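Local coordinates for protein L-Ala-D/L-Glu epimerase, a muconate lactonizing enzyme (Klebsiella pneumoniae subsp. pneumoniae MGH 78578, PDB 3FCP) that is a magnesium-binding member of the enolase superfamily, pairing an N-terminal domain of antiparallel sheet and helices with a TIM-barrel-like domain, at residues 11-16 with 35-40; 50-55 with 106-111; 124-129 with 350-355; 302-307 with 331-336; 306-311 with 358-363. One frame throughout, in Å; residues are numbered along the deposited sequence.

Contact 1: 11-16 with 35-40; sequences ESWIVD and LVIVRL
Arg39, Trp13 and Glu11 supply nearly half of the surface buried between the antiparallel strands 11-16 and 35-40, and their side chains gather on one face of the sheet. Arg39 leaves the backbone with CG anti to N (chi1 179°) and bends at chi3, which carries its guanidinium alongside Glu11, whose own chain runs extended beyond CG. The grip is side-on: NE donates to Glu11 OE1 at 2.7 Å and NH2 to Glu11 OE2 at 2.9 Å. Both oxygens lie in the guanidinium plane, but the carboxylate is turned 29° from it, so OE1 is approached from above its own plane while OE2 is met on its syn side but tilted out of that plane. Trp13 stands nearly upright to the guanidinium, the two planes 82° apart; its CH2 edge lies over the flat of Arg39, 3.7 Å from NE, and CZ3 touches Arg39 CB at 3.9 Å. A broad ring edge suits this place because it covers both the arginine and, through CE3, Ile37 CG2. Val15 CG2 meets Ile37 CG1 at 4.0 Å, branched residues well suited to a strand.

Six backbone hydrogen bonds tie the hydrogen-bonded pairs Glu11-Arg39, Trp13-Ile37 and Val15-Leu35. The non-hydrogen-bonded pair Ser12-Val38 comes closer, 4.2 Å from CA to CA. Ser12, Ile14, Val36 and Val38 turn to the other face, against helices 65-80 and 103-121. Strand 33-42 is the middle one of three, bonded on its far edge to strand 47-53, and Ile338 covers Val15 and Ile37.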
# COMPACT_ATOMS: atom_id res chain seq x y z
N GLU A 11 50.15 5.06 -10.90
CA GLU A 11 50.59 3.93 -11.70
C GLU A 11 49.64 2.78 -11.39
O GLU A 11 49.03 2.76 -10.33
CB GLU A 11 52.00 3.50 -11.29
CG GLU A 11 53.09 4.54 -11.43
CD GLU A 11 54.33 4.16 -10.62
OE1 GLU A 11 54.36 4.45 -9.41
OE2 GLU A 11 55.26 3.56 -11.20
N SER A 12 49.51 1.83 -12.31
CA SER A 12 48.67 0.67 -12.09
C SER A 12 49.17 -0.48 -12.95
O SER A 12 49.73 -0.27 -14.03
CB SER A 12 47.19 0.98 -12.39
OG SER A 12 46.96 1.20 -13.77
N TRP A 13 48.98 -1.69 -12.45
CA TRP A 13 49.43 -2.89 -13.15
C TRP A 13 48.40 -3.99 -12.98
O TRP A 13 47.72 -4.06 -11.95
CB TRP A 13 50.72 -3.42 -12.55
CG TRP A 13 51.84 -2.43 -12.42
CD1 TRP A 13 52.86 -2.23 -13.30
CD2 TRP A 13 52.08 -1.57 -11.31
NE1 TRP A 13 53.74 -1.29 -12.80
CE2 TRP A 13 53.28 -0.87 -11.58
CE3 TRP A 13 51.41 -1.31 -10.10
CZ2 TRP A 13 53.83 0.06 -10.69
CZ3 TRP A 13 51.95 -0.38 -9.22
CH2 TRP A 13 53.15 0.29 -9.51
N ILE A 14 48.27 -4.83 -13.99
CA ILE A 14 47.37 -5.97 -13.89
C ILE A 14 48.35 -7.06 -13.47
O ILE A 14 49.33 -7.32 -14.17
CB ILE A 14 46.73 -6.36 -15.23
CG1 ILE A 14 45.75 -5.27 -15.68
CG2 ILE A 14 46.01 -7.69 -15.08
CD1 ILE A 14 45.02 -5.57 -16.98
N VAL A 15 48.09 -7.66 -12.32
CA VAL A 15 48.97 -8.70 -11.80
C VAL A 15 48.27 -10.04 -11.76
O VAL A 15 47.16 -10.14 -11.22
CB VAL A 15 49.44 -8.33 -10.39
CG1 VAL A 15 50.43 -9.36 -9.89
CG2 VAL A 15 50.07 -6.95 -10.40
N ASP A 16 48.90 -11.06 -12.33
CA ASP A 16 48.34 -12.40 -12.33
C ASP A 16 49.14 -13.24 -11.34
O ASP A 16 50.30 -13.58 -11.60
CB ASP A 16 48.40 -13.02 -13.73
CG ASP A 16 47.56 -12.26 -14.73
OD1 ASP A 16 46.42 -11.90 -14.40
OD2 ASP A 16 48.05 -12.02 -15.86
N LEU A 35 44.80 -9.33 -10.23
CA LEU A 35 44.61 -8.16 -9.39
C LEU A 35 45.02 -6.89 -10.12
O LEU A 35 46.00 -6.90 -10.88
CB LEU A 35 45.47 -8.27 -8.12
CG LEU A 35 45.62 -9.62 -7.41
CD1 LEU A 35 46.65 -9.49 -6.30
CD2 LEU A 35 44.28 -10.08 -6.86
N VAL A 36 44.29 -5.81 -9.91
CA VAL A 36 44.69 -4.54 -10.50
C VAL A 36 45.23 -3.75 -9.31
O VAL A 36 44.48 -3.37 -8.40
CB VAL A 36 43.53 -3.77 -11.15
CG1 VAL A 36 44.05 -2.44 -11.69
CG2 VAL A 36 42.92 -4.59 -12.29
N ILE A 37 46.54 -3.54 -9.32
CA ILE A 37 47.23 -2.84 -8.25
C ILE A 37 47.55 -1.41 -8.67
O ILE A 37 47.90 -1.15 -9.82
CB ILE A 37 48.54 -3.58 -7.88
CG1 ILE A 37 48.22 -4.99 -7.38
CG2 ILE A 37 49.33 -2.80 -6.83
CD1 ILE A 37 47.38 -5.04 -6.13
N VAL A 38 47.41 -0.50 -7.72
CA VAL A 38 47.70 0.90 -7.99
C VAL A 38 48.67 1.48 -6.98
O VAL A 38 48.67 1.09 -5.81
CB VAL A 38 46.39 1.75 -7.97
CG1 VAL A 38 45.63 1.50 -6.68
CG2 VAL A 38 46.72 3.23 -8.09
N ARG A 39 49.52 2.38 -7.45
CA ARG A 39 50.46 3.08 -6.58
C ARG A 39 50.28 4.55 -6.91
O ARG A 39 50.46 4.97 -8.05
CB ARG A 39 51.91 2.66 -6.82
CG ARG A 39 52.89 3.40 -5.91
CD ARG A 39 54.28 2.79 -5.94
NE ARG A 39 54.83 2.79 -7.29
CZ ARG A 39 55.90 2.08 -7.65
NH1 ARG A 39 56.52 1.32 -6.76
NH2 ARG A 39 56.33 2.11 -8.90
N LEU A 40 49.91 5.33 -5.90
CA LEU A 40 49.70 6.75 -6.09
C LEU A 40 50.81 7.50 -5.38
O LEU A 40 51.07 7.27 -4.20
CB LEU A 40 48.33 7.14 -5.52
CG LEU A 40 47.84 8.58 -5.72
CD1 LEU A 40 46.32 8.62 -5.65
CD2 LEU A 40 48.46 9.49 -4.67

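Contact 2: 50-55 with 106-111; sequences GEATTI and KSAIET
Thr111 and Ala108 bring helix 106-111 down onto Gly50, where the axes of strand and helix pass only 6.0 Å apart. Thr111 can be followed outward. Its CB lies 3.9 Å from Gly50 CA, and the methyl CG2 rests against the same carbon. With chi1 at -62°, OG1 stays beside the backbone N and turns back along the helix, donating to Ser107 O at 2.6 Å. That carbonyl also receives Thr111 N, the two donors arriving from opposite faces of its plane. At its tip OG1 accepts from a water, 3.0 Å away, which in turn accepts from Glu51 N.

Glycine suits position 50 because the bare CA lets the carbonyl of the helix come close: Gly50 CA points a hydrogen almost straight at Ala108 O, 3.5 Å off. Alanines keep the next step equally slim, Ala52 CB meeting Ala108 CB at 3.7 Å. A second water, hydrogen-bonded to both Glu51 O and Ser107 OG, makes another bridge. The side chain of Glu51 points away from the helix, takes a hydrogen bond from Thr53 OG1, and reaches the backbone N atoms of Gly306 and Gly309.

No direct hydrogen bond joins strand to helix. The chemistry is that of a CA-H...O contact and close packing of small groups, the alanine pair among them, with two waters linking the backbone of Glu51 to the hydroxyls of Ser107 and Thr111.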
# COMPACT_ATOMS: atom_id res chain seq x y z
N GLY A 50 46.74 0.50 -3.60
CA GLY A 50 45.37 0.03 -3.55
C GLY A 50 45.17 -1.15 -4.47
O GLY A 50 46.04 -1.45 -5.29
N GLU A 51 44.03 -1.81 -4.34
CA GLU A 51 43.73 -2.98 -5.16
C GLU A 51 42.28 -3.07 -5.60
O GLU A 51 41.37 -2.85 -4.81
CB GLU A 51 44.08 -4.25 -4.38
CG GLU A 51 43.79 -5.53 -5.14
CD GLU A 51 44.02 -6.79 -4.31
OE1 GLU A 51 44.73 -6.71 -3.28
OE2 GLU A 51 43.50 -7.86 -4.69
N ALA A 52 42.07 -3.42 -6.86
CA ALA A 52 40.72 -3.61 -7.40
C ALA A 52 40.79 -4.98 -8.05
O ALA A 52 41.51 -5.18 -9.03
CB ALA A 52 40.38 -2.54 -8.42
N THR A 53 40.04 -5.93 -7.50
CA THR A 53 40.02 -7.29 -8.01
C THR A 53 38.60 -7.81 -8.18
O THR A 53 37.68 -7.37 -7.48
CB THR A 53 40.79 -8.23 -7.05
OG1 THR A 53 42.18 -7.89 -7.06
CG2 THR A 53 40.62 -9.69 -7.46
N THR A 54 38.41 -8.73 -9.11
CA THR A 54 37.11 -9.33 -9.31
C THR A 54 37.27 -10.83 -9.52
O THR A 54 38.38 -11.36 -9.45
CB THR A 54 36.36 -8.73 -10.51
OG1 THR A 54 35.01 -9.22 -10.50
CG2 THR A 54 37.02 -9.13 -11.82
N ILE A 55 36.16 -11.50 -9.79
CA ILE A 55 36.15 -12.93 -9.99
C ILE A 55 35.69 -13.30 -11.39
O ILE A 55 34.66 -12.83 -11.86
CB ILE A 55 35.20 -13.61 -8.96
CG1 ILE A 55 35.56 -13.17 -7.54
CG2 ILE A 55 35.28 -15.12 -9.08
CD1 ILE A 55 34.50 -13.50 -6.49
N LYS A 106 37.44 3.00 -8.63
CA LYS A 106 37.39 4.03 -7.59
C LYS A 106 37.87 3.48 -6.25
O LYS A 106 38.55 4.17 -5.49
CB LYS A 106 35.98 4.59 -7.45
CG LYS A 106 35.52 5.40 -8.65
CD LYS A 106 34.04 5.77 -8.54
CE LYS A 106 33.60 6.63 -9.73
NZ LYS A 106 32.12 6.85 -9.76
N SER A 107 37.52 2.23 -5.95
CA SER A 107 37.92 1.63 -4.69
C SER A 107 39.44 1.49 -4.57
O SER A 107 40.01 1.70 -3.49
CB SER A 107 37.27 0.25 -4.54
OG SER A 107 37.80 -0.42 -3.41
N ALA A 108 40.10 1.13 -5.67
CA ALA A 108 41.56 1.00 -5.66
C ALA A 108 42.19 2.36 -5.37
O ALA A 108 43.12 2.48 -4.58
CB ALA A 108 42.06 0.46 -7.00
N ILE A 109 41.66 3.40 -6.02
CA ILE A 109 42.17 4.76 -5.83
C ILE A 109 41.90 5.29 -4.42
O ILE A 109 42.78 5.89 -3.79
CB ILE A 109 41.53 5.74 -6.85
CG1 ILE A 109 41.94 5.36 -8.28
CG2 ILE A 109 41.94 7.17 -6.52
CD1 ILE A 109 43.44 5.40 -8.53
N GLU A 110 40.68 5.08 -3.92
CA GLU A 110 40.33 5.56 -2.59
C GLU A 110 41.21 4.87 -1.56
O GLU A 110 41.65 5.48 -0.58
CB GLU A 110 38.85 5.28 -2.28
CG GLU A 110 38.38 5.92 -0.99
CD GLU A 110 36.90 5.68 -0.71
OE1 GLU A 110 36.57 4.71 -0.01
OE2 GLU A 110 36.07 6.47 -1.21
N THR A 111 41.48 3.59 -1.78
CA THR A 111 42.32 2.82 -0.87
C THR A 111 43.72 3.42 -0.83
O THR A 111 44.28 3.64 0.25
CB THR A 111 42.43 1.34 -1.32
OG1 THR A 111 41.13 0.74 -1.29
CG2 THR A 111 43.38 0.57 -0.39
O HOH W 1 42.04 -1.92 -2.20
O HOH W 2 38.66 -2.89 -4.28

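Contact 3: 124-129 with 350-355; sequences PVSALL and VALPQT
Ser126 holds OG between its backbone N and carbonyl carbon (chi1 59°), while Leu352 swings CG anti to N (chi1 179°); these turns bring the two side chains together. The motif on one side is a helix start: Pro124 is the N-cap residue of the short helix 125-128, and its carbonyl accepts from Leu128 N at 3.3 Å. Proline fits there, since the N-cap residue's own N-H is not used in the helix's hydrogen bonding and the ring holds phi near -73°. On the other side, the chain leaves strand 349-351, which lies between strands 136-143 and 345-346 in the mixed sheet.

Leu352 CD2 rests on Ser126 CB at 4.1 Å, a small residue leaving room for the leucine, which also packs on Leu314 of helix 307-317. The Gln354 side chain, folded at chi2, crosses the ring of Pro124 obliquely. At the far end of the helix, Leu129 O accepts a hydrogen bond from Asn89 of a second subunit. The ring of Pro124 is pressed against backbone carbonyls: its CD lies 3.7 Å from Gln354 O, and its CB only 3.2 Å from Thr355 O.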
# COMPACT_ATOMS: atom_id res chain seq x y z
N PRO A 124 46.90 4.26 11.23
CA PRO A 124 46.37 3.21 10.36
C PRO A 124 45.07 3.72 9.74
O PRO A 124 44.42 4.60 10.30
CB PRO A 124 46.15 2.04 11.33
CG PRO A 124 45.85 2.73 12.63
CD PRO A 124 46.86 3.86 12.65
N VAL A 125 44.69 3.16 8.59
CA VAL A 125 43.47 3.58 7.92
C VAL A 125 42.25 3.50 8.84
O VAL A 125 41.38 4.37 8.81
CB VAL A 125 43.22 2.74 6.65
CG1 VAL A 125 41.87 3.10 6.02
CG2 VAL A 125 44.36 2.96 5.66
N SER A 126 42.19 2.46 9.67
CA SER A 126 41.07 2.29 10.59
C SER A 126 40.89 3.53 11.48
O SER A 126 39.76 3.94 11.78
CB SER A 126 41.28 1.04 11.48
OG SER A 126 42.48 1.14 12.23
N ALA A 127 42.01 4.13 11.88
CA ALA A 127 41.98 5.33 12.71
C ALA A 127 41.44 6.51 11.91
O ALA A 127 40.72 7.36 12.44
CB ALA A 127 43.39 5.65 13.24
N LEU A 128 41.82 6.59 10.63
CA LEU A 128 41.33 7.66 9.77
C LEU A 128 39.82 7.48 9.58
O LEU A 128 39.11 8.43 9.28
CB LEU A 128 42.02 7.63 8.40
CG LEU A 128 43.54 7.75 8.27
CD1 LEU A 128 43.90 7.98 6.81
CD2 LEU A 128 44.07 8.90 9.12
N LEU A 129 39.34 6.26 9.74
CA LEU A 129 37.92 5.99 9.56
C LEU A 129 37.16 6.09 10.88
O LEU A 129 36.03 5.61 11.00
CB LEU A 129 37.71 4.61 8.91
CG LEU A 129 38.40 4.45 7.55
CD1 LEU A 129 38.09 3.07 6.98
CD2 LEU A 129 37.93 5.54 6.58
N VAL A 350 41.77 -12.88 11.75
CA VAL A 350 42.86 -12.21 11.06
C VAL A 350 43.23 -10.98 11.90
O VAL A 350 42.36 -10.31 12.45
CB VAL A 350 42.46 -11.79 9.62
CG1 VAL A 350 41.31 -10.79 9.65
CG2 VAL A 350 43.66 -11.20 8.90
N ALA A 351 44.52 -10.71 12.02
CA ALA A 351 44.97 -9.58 12.80
C ALA A 351 45.04 -8.34 11.92
O ALA A 351 45.60 -8.37 10.83
CB ALA A 351 46.34 -9.86 13.42
N LEU A 352 44.46 -7.25 12.41
CA LEU A 352 44.46 -5.99 11.67
C LEU A 352 45.70 -5.16 12.01
O LEU A 352 45.92 -4.81 13.17
CB LEU A 352 43.22 -5.17 12.01
CG LEU A 352 43.15 -3.81 11.30
CD1 LEU A 352 42.86 -4.03 9.82
CD2 LEU A 352 42.07 -2.95 11.93
N PRO A 353 46.52 -4.83 11.01
CA PRO A 353 47.72 -4.04 11.29
C PRO A 353 47.30 -2.68 11.86
O PRO A 353 46.24 -2.16 11.51
CB PRO A 353 48.38 -3.90 9.92
CG PRO A 353 47.89 -5.10 9.16
CD PRO A 353 46.45 -5.19 9.58
N GLN A 354 48.13 -2.10 12.73
CA GLN A 354 47.81 -0.79 13.27
C GLN A 354 48.96 0.18 13.08
O GLN A 354 49.10 1.15 13.82
CB GLN A 354 47.44 -0.89 14.76
CG GLN A 354 46.07 -1.52 15.03
CD GLN A 354 44.90 -0.70 14.49
OE1 GLN A 354 44.57 -0.76 13.30
NE2 GLN A 354 44.28 0.09 15.36
N THR A 355 49.80 -0.08 12.09
CA THR A 355 50.92 0.79 11.77
C THR A 355 50.35 1.85 10.82
O THR A 355 49.18 1.77 10.44
CB THR A 355 52.06 -0.00 11.10
OG1 THR A 355 51.56 -0.69 9.95
CG2 THR A 355 52.63 -1.02 12.08

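Contact 4: 302-307 with 331-336; sequences TMLEGT and PLLLKD
Leu304 and Leu333 make the apolar centre of this contact, their branched ends crossing so that Leu304 CD2 lies 3.8 Å from Leu333 CD1. Two further van der Waals touches fall on the backbone of Gly306: Leu334 CD1 packs on its CA at 3.9 Å, and the Pro331 ring sets CG 3.7 Å from its carbonyl carbon. A glycine exposes its main chain to such neighbours. Pro331 continues onto Thr307, whose OG1 stands 3.9 Å from Pro331 CB, the two side chains crossing at about a right angle.

Polar bonds run within the loops and not between them. Thr302 OG1 accepts from Leu304 N in an ST turn and donates to Glu305 OE1 at 2.6 Å, nearly along the C-O axis of that oxygen. Met303 N gives OE1 a second hydrogen bond, 3.0 Å long, from above the carboxylate plane. Two donors on one oxygen hold the carboxylate against the turn, in which Leu304 has a left-handed backbone conformation (phi 66°). Across the way, Leu334 N closes a turn on Pro331 O at 3.2 Å.

Loops after the strands commonly carry the sites of TIM barrels. Here 302-307 links strand 297-300 to helix 307-317, with Gly306 as N-cap, and the side chain of Leu304 lies about 10 Å from the bound magnesium ion.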
# COMPACT_ATOMS: atom_id res chain seq x y z
N THR A 302 33.88 -9.91 0.33
CA THR A 302 35.09 -9.89 -0.48
C THR A 302 34.83 -10.21 -1.94
O THR A 302 33.79 -10.78 -2.29
CB THR A 302 36.14 -10.93 0.01
OG1 THR A 302 37.41 -10.67 -0.59
CG2 THR A 302 35.70 -12.35 -0.37
N MET A 303 35.78 -9.83 -2.78
CA MET A 303 35.75 -10.13 -4.21
C MET A 303 36.99 -11.01 -4.43
O MET A 303 37.50 -11.16 -5.54
CB MET A 303 35.84 -8.85 -5.04
CG MET A 303 34.55 -8.00 -5.08
SD MET A 303 33.04 -8.85 -5.63
CE MET A 303 33.49 -9.36 -7.23
N LEU A 304 37.44 -11.61 -3.33
CA LEU A 304 38.62 -12.47 -3.29
C LEU A 304 39.89 -11.68 -3.59
O LEU A 304 40.73 -12.09 -4.39
CB LEU A 304 38.47 -13.65 -4.26
CG LEU A 304 37.35 -14.65 -3.92
CD1 LEU A 304 37.37 -15.83 -4.89
CD2 LEU A 304 37.52 -15.14 -2.50
N GLU A 305 40.02 -10.53 -2.94
CA GLU A 305 41.18 -9.66 -3.09
C GLU A 305 42.42 -10.31 -2.48
O GLU A 305 42.30 -11.20 -1.63
CB GLU A 305 40.97 -8.33 -2.35
CG GLU A 305 39.96 -7.35 -2.95
CD GLU A 305 38.52 -7.67 -2.61
OE1 GLU A 305 38.25 -8.54 -1.75
OE2 GLU A 305 37.63 -7.02 -3.20
N GLY A 306 43.59 -9.86 -2.91
CA GLY A 306 44.83 -10.34 -2.35
C GLY A 306 45.00 -9.60 -1.03
O GLY A 306 44.02 -9.07 -0.49
N THR A 307 46.22 -9.52 -0.51
CA THR A 307 46.47 -8.85 0.76
C THR A 307 46.14 -7.35 0.81
O THR A 307 45.61 -6.87 1.81
CB THR A 307 47.93 -9.05 1.21
OG1 THR A 307 48.18 -10.45 1.40
CG2 THR A 307 48.20 -8.31 2.52
N PRO A 331 43.51 -13.81 0.59
CA PRO A 331 44.95 -14.07 0.54
C PRO A 331 45.32 -15.54 0.73
O PRO A 331 46.32 -16.01 0.20
CB PRO A 331 45.50 -13.20 1.68
CG PRO A 331 44.52 -12.07 1.75
CD PRO A 331 43.20 -12.79 1.60
N LEU A 332 44.50 -16.26 1.49
CA LEU A 332 44.75 -17.67 1.76
C LEU A 332 44.55 -18.59 0.55
O LEU A 332 44.92 -19.76 0.59
CB LEU A 332 43.86 -18.14 2.92
CG LEU A 332 44.13 -17.42 4.25
CD1 LEU A 332 43.21 -17.96 5.32
CD2 LEU A 332 45.58 -17.61 4.64
N LEU A 333 43.98 -18.05 -0.52
CA LEU A 333 43.76 -18.84 -1.73
C LEU A 333 44.92 -18.70 -2.71
O LEU A 333 44.98 -19.40 -3.72
CB LEU A 333 42.48 -18.39 -2.45
CG LEU A 333 41.14 -18.50 -1.73
CD1 LEU A 333 40.05 -17.92 -2.63
CD2 LEU A 333 40.84 -19.95 -1.38
N LEU A 334 45.86 -17.81 -2.41
CA LEU A 334 46.99 -17.57 -3.29
C LEU A 334 48.28 -18.24 -2.84
O LEU A 334 48.53 -18.37 -1.64
CB LEU A 334 47.23 -16.06 -3.41
CG LEU A 334 46.02 -15.16 -3.68
CD1 LEU A 334 46.44 -13.72 -3.49
CD2 LEU A 334 45.48 -15.39 -5.09
N LYS A 335 49.09 -18.66 -3.80
CA LYS A 335 50.37 -19.28 -3.48
C LYS A 335 51.42 -18.19 -3.28
O LYS A 335 52.47 -18.43 -2.69
CB LYS A 335 50.80 -20.23 -4.60
CG LYS A 335 49.84 -21.38 -4.82
CD LYS A 335 50.56 -22.67 -5.18
CE LYS A 335 51.33 -22.54 -6.49
NZ LYS A 335 52.09 -23.79 -6.81
N ASP A 336 51.12 -16.99 -3.76
CA ASP A 336 52.02 -15.85 -3.62
C ASP A 336 51.22 -14.56 -3.81
O ASP A 336 50.14 -14.57 -4.39
CB ASP A 336 53.14 -15.92 -4.67
CG ASP A 336 54.44 -15.25 -4.20
OD1 ASP A 336 55.40 -15.20 -4.99
OD2 ASP A 336 54.50 -14.80 -3.04

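Contact 5: 306-311 with 358-363; sequences GTVGTV and LGVELD
Val360 is the bump and helix 307-317 provides the hollow. The two methyls of Val360 enter a shallow depression walled by Thr307, Val308 and Val311, which lie on one side of the first helical turn and its successor. CG1 settles against Thr307 CG2 at 3.8 Å, at one end of the hollow. CG2 goes to the other, meeting Val311 CG1 tip to tip at 4.0 Å and approaching Val308 CG2 more loosely, at 4.4 Å. Beta-branched residues suit such a surface, since each offers two short, stiff knobs with little freedom to move.

Leu358 fills the neighbouring hollow. Its CB lies 4.0 Å from Val311 CG1 while its longer arm extends CD1 to Val308 CG1 at 4.2 Å, so the leucine spans from one valine to the other. Val311 places CG1 between its backbone N and carbonyl carbon (chi1 74°), and this rotation lets the methyl wedge between Leu358 and Val360. The other methyl, CG2, comes to Leu358 O at 3.5 Å. Between the two bumps, Gly359 takes a positive phi (95°), a conformation that glycine adopts easily.

Polar groups find partners away from this interface: Gly306 O accepts both Thr310 N and Thr310 OG1, Leu358 O accepts from His315, and Asp363 caps helix 364-370 through Lys366 N. No hydrogen bond crosses between the two segments. Their interface is consequently a buried, largely apolar fit, so shape probably does more than polar pairing to set how loop 358-363 lies on the helix.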
# COMPACT_ATOMS: atom_id res chain seq x y z
N GLY A 306 43.59 -9.86 -2.91
CA GLY A 306 44.83 -10.34 -2.35
C GLY A 306 45.00 -9.60 -1.03
O GLY A 306 44.02 -9.07 -0.49
N THR A 307 46.22 -9.52 -0.51
CA THR A 307 46.47 -8.85 0.76
C THR A 307 46.14 -7.35 0.81
O THR A 307 45.61 -6.87 1.81
CB THR A 307 47.93 -9.05 1.21
OG1 THR A 307 48.18 -10.45 1.40
CG2 THR A 307 48.20 -8.31 2.52
N VAL A 308 46.45 -6.61 -0.26
CA VAL A 308 46.17 -5.17 -0.26
C VAL A 308 44.68 -4.86 -0.14
O VAL A 308 44.26 -4.16 0.78
CB VAL A 308 46.73 -4.49 -1.53
CG1 VAL A 308 46.34 -3.01 -1.54
CG2 VAL A 308 48.27 -4.62 -1.56
N GLY A 309 43.89 -5.39 -1.07
CA GLY A 309 42.45 -5.16 -1.05
C GLY A 309 41.77 -5.74 0.17
O GLY A 309 40.78 -5.20 0.68
N THR A 310 42.30 -6.86 0.66
CA THR A 310 41.75 -7.50 1.83
C THR A 310 41.97 -6.66 3.08
O THR A 310 41.03 -6.42 3.83
CB THR A 310 42.35 -8.90 2.03
OG1 THR A 310 41.88 -9.76 0.99
CG2 THR A 310 41.95 -9.48 3.38
N VAL A 311 43.19 -6.17 3.29
CA VAL A 311 43.44 -5.36 4.49
C VAL A 311 42.69 -4.02 4.39
O VAL A 311 42.21 -3.50 5.39
CB VAL A 311 44.97 -5.11 4.73
CG1 VAL A 311 45.51 -4.08 3.75
CG2 VAL A 311 45.19 -4.64 6.16
N LEU A 358 47.75 1.39 5.42
CA LEU A 358 47.14 0.07 5.36
C LEU A 358 47.90 -0.92 6.23
O LEU A 358 47.32 -1.88 6.75
CB LEU A 358 47.13 -0.44 3.92
CG LEU A 358 46.23 0.29 2.93
CD1 LEU A 358 46.62 -0.09 1.51
CD2 LEU A 358 44.77 -0.08 3.21
N GLY A 359 49.21 -0.71 6.37
CA GLY A 359 50.01 -1.61 7.17
C GLY A 359 50.70 -2.68 6.33
O GLY A 359 51.27 -3.62 6.87
N VAL A 360 50.61 -2.57 5.00
CA VAL A 360 51.26 -3.53 4.12
C VAL A 360 52.08 -2.75 3.10
O VAL A 360 51.74 -1.62 2.73
CB VAL A 360 50.25 -4.44 3.38
CG1 VAL A 360 49.52 -5.32 4.39
CG2 VAL A 360 49.26 -3.60 2.58
N GLU A 361 53.18 -3.36 2.65
CA GLU A 361 54.08 -2.71 1.71
C GLU A 361 54.20 -3.52 0.42
O GLU A 361 54.15 -4.75 0.43
CB GLU A 361 55.46 -2.57 2.35
CG GLU A 361 56.25 -1.35 1.93
CD GLU A 361 55.69 -0.06 2.50
OE1 GLU A 361 54.57 0.34 2.11
OE2 GLU A 361 56.36 0.56 3.36
N LEU A 362 54.38 -2.82 -0.69
CA LEU A 362 54.53 -3.45 -1.99
C LEU A 362 55.91 -4.08 -2.16
O LEU A 362 56.93 -3.47 -1.82
CB LEU A 362 54.31 -2.40 -3.08
CG LEU A 362 53.83 -2.85 -4.46
CD1 LEU A 362 52.48 -3.55 -4.32
CD2 LEU A 362 53.72 -1.64 -5.37
N ASP A 363 55.94 -5.31 -2.67
CA ASP A 363 57.19 -6.02 -2.93
C ASP A 363 57.43 -5.83 -4.42
O ASP A 363 56.90 -6.58 -5.24
CB ASP A 363 57.05 -7.51 -2.61
CG ASP A 363 58.34 -8.29 -2.81
OD1 ASP A 363 59.11 -7.96 -3.74
OD2 ASP A 363 58.59 -9.24 -2.04

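How the contacts relate
From the N terminus, contact 1 closes a long connection between the first two strands, 18 residues separating its segments. Contact 2 follows in series, adding the third strand of that sheet and folding helix 103-121 onto it; Val36 and Val38 link directly to Ala52 and Gly50. Contact 3 then spans more than 200 residues, bringing the chain after helix 103-121 to the chain just beyond strand 349-351. Contact 4 is nested inside that long loop, whereas contact 5 crosses contact 3 and shares Gly306 and Thr307 with contact 4. A carboxylate on contact 2's strand ties the N-terminal sheet to the start of helix 307-317, where contacts 4 and 5 meet.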